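Local coordinates for ORF10 (Moritella marina, PDB 6RIW), which probably extends acyl chains by 3-oxoacyl-ACP synthesis in polyunsaturated fatty acid production, this chain being the ketosynthase-chain length factor didomain of a longer synthase, at residues A[847-852]-A[880-885]. Numbering follows the deposited sequence.
Sequences IKTALL and LILSSS
Leu882 reaches from strand 876-884 to helix 841-854 and lays one branch against Thr849: its CD2 lies 3.8 Å from Thr849 CG2, methyl on methyl. The same Thr849 CG2 also rests on the root of the leucine, 4.0 Å from Leu882 CB. With CG anti to its own carbonyl carbon (chi1 -85°) and CD2 extended anti to CA (chi2 67°), Leu882 carries CD2 on toward the helix backbone, where Ala850 N is 4.3 Å away. Thr849 turns its CG2 anti to the backbone N; the same rotation lets OG1 bond Ser845 O, one turn back, and brings CG2 to the strand. This buried apolar spot is the tight part, and Ile866 and Ile868 of the adjoining strand 865-870 add to it around Thr849. Beyond Leu882 the strand's side chains no longer touch the helix, and the backbone diverges at the partly exposed Ser885; Ser884 OG is hydrogen-bonded to the backbone N atoms of Ser863 and Lys864. Ala850 also touches Ile471 and Met474 of strand 469-478. Helix 841-854, set against strand 876-884 beside strand 865-870 through a threonine methyl, an alanine and a leucine branch, belongs to the alternating helix and sheet layers of the thiolase fold, here in the second ketosynthase-like domain, probably the chain length factor.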
loop_
_atom_site.group_PDB
_atom_site.type_symbol
_atom_site.label_atom_id
_atom_site.label_comp_id
_atom_site.label_asym_id
_atom_site.label_seq_id
_atom_site.Cartn_x
_atom_site.Cartn_y
_atom_site.Cartn_z
ATOM N N ILE A 847 -2.765 -19.447 10.649
ATOM C CA ILE A 847 -3.833 -19.702 11.615
ATOM C C ILE A 847 -4.238 -21.179 11.620
ATOM O O ILE A 847 -4.441 -21.766 12.697
ATOM C CB ILE A 847 -5.030 -18.778 11.345
ATOM C CG1 ILE A 847 -4.618 -17.347 11.733
ATOM C CG2 ILE A 847 -6.290 -19.249 12.146
ATOM C CD1 ILE A 847 -5.739 -16.328 11.591
ATOM N N LYS A 848 -4.363 -21.808 10.437
ATOM C CA LYS A 848 -4.570 -23.258 10.406
ATOM C C LYS A 848 -3.507 -23.977 11.237
ATOM O O LYS A 848 -3.817 -24.855 12.058
ATOM C CB LYS A 848 -4.525 -23.798 8.974
ATOM C CG LYS A 848 -4.453 -25.340 8.934
ATOM C CD LYS A 848 -4.289 -25.905 7.516
ATOM C CE LYS A 848 -3.886 -27.388 7.520
ATOM N NZ LYS A 848 -3.632 -27.896 6.140
ATOM N N THR A 849 -2.244 -23.633 10.992
ATOM C CA THR A 849 -1.127 -24.308 11.648
ATOM C C THR A 849 -1.134 -24.044 13.147
ATOM O O THR A 849 -0.944 -24.970 13.953
ATOM C CB THR A 849 0.185 -23.845 11.021
ATOM O OG1 THR A 849 0.191 -24.160 9.621
ATOM C CG2 THR A 849 1.393 -24.498 11.692
ATOM N N ALA A 850 -1.370 -22.789 13.547
ATOM C CA ALA A 850 -1.433 -22.480 14.977
ATOM C C ALA A 850 -2.584 -23.210 15.668
ATOM O O ALA A 850 -2.428 -23.677 16.801
ATOM C CB ALA A 850 -1.559 -20.973 15.188
ATOM N N LEU A 851 -3.749 -23.320 15.010
ATOM C CA LEU A 851 -4.863 -24.048 15.631
ATOM C C LEU A 851 -4.524 -25.525 15.804
ATOM O O LEU A 851 -4.829 -26.117 16.848
ATOM C CB LEU A 851 -6.151 -23.877 14.812
ATOM C CG LEU A 851 -6.868 -22.509 14.791
ATOM C CD1 LEU A 851 -8.010 -22.476 13.744
ATOM C CD2 LEU A 851 -7.420 -22.103 16.175
ATOM N N LEU A 852 -3.886 -26.138 14.797
ATOM C CA LEU A 852 -3.512 -27.547 14.891
ATOM C C LEU A 852 -2.507 -27.780 16.008
ATOM O O LEU A 852 -2.626 -28.747 16.764
ATOM C CB LEU A 852 -2.907 -28.031 13.573
ATOM C CG LEU A 852 -3.848 -28.226 12.377
ATOM C CD1 LEU A 852 -3.080 -28.902 11.228
ATOM C CD2 LEU A 852 -5.082 -29.032 12.760
ATOM N N LEU A 880 8.645 -20.914 7.141
ATOM C CA LEU A 880 8.418 -20.659 8.559
ATOM C C LEU A 880 8.402 -21.972 9.318
ATOM O O LEU A 880 7.962 -23.000 8.793
ATOM C CB LEU A 880 7.084 -19.953 8.818
ATOM C CG LEU A 880 6.915 -18.544 8.274
ATOM C CD1 LEU A 880 6.509 -18.595 6.818
ATOM C CD2 LEU A 880 5.834 -17.813 9.088
ATOM N N ILE A 881 8.846 -21.921 10.567
ATOM C CA ILE A 881 8.706 -23.044 11.495
ATOM C C ILE A 881 7.856 -22.571 12.663
ATOM O O ILE A 881 8.198 -21.580 13.315
ATOM C CB ILE A 881 10.066 -23.550 12.010
ATOM C CG1 ILE A 881 10.986 -23.984 10.861
ATOM C CG2 ILE A 881 9.835 -24.659 13.027
ATOM C CD1 ILE A 881 10.425 -25.168 10.017
ATOM N N LEU A 882 6.754 -23.266 12.926
ATOM C CA LEU A 882 5.911 -22.998 14.080
ATOM C C LEU A 882 5.968 -24.204 15.007
ATOM O O LEU A 882 6.168 -25.334 14.550
ATOM C CB LEU A 882 4.453 -22.751 13.671
ATOM C CG LEU A 882 4.112 -21.317 13.261
ATOM C CD1 LEU A 882 4.829 -20.946 11.941
ATOM C CD2 LEU A 882 2.602 -21.160 13.148
ATOM N N SER A 883 5.774 -23.973 16.306
ATOM C CA SER A 883 5.908 -25.080 17.251
ATOM C C SER A 883 4.803 -25.009 18.292
ATOM O O SER A 883 4.288 -23.933 18.606
ATOM C CB SER A 883 7.309 -25.078 17.893
ATOM O OG SER A 883 7.443 -23.997 18.796
ATOM N N SER A 884 4.409 -26.180 18.797
ATOM C CA SER A 884 3.391 -26.235 19.826
ATOM C C SER A 884 3.955 -25.733 21.149
ATOM O O SER A 884 5.169 -25.685 21.361
ATOM C CB SER A 884 2.854 -27.663 19.983
ATOM O OG SER A 884 3.915 -28.560 20.252
ATOM N N SER A 885 3.051 -25.382 22.043
ATOM C CA SER A 885 3.400 -24.834 23.346
ATOM C C SER A 885 2.852 -25.739 24.448
ATOM O O SER A 885 2.196 -26.758 24.182
ATOM C CB SER A 885 2.857 -23.419 23.485
ATOM O OG SER A 885 1.457 -23.453 23.637
#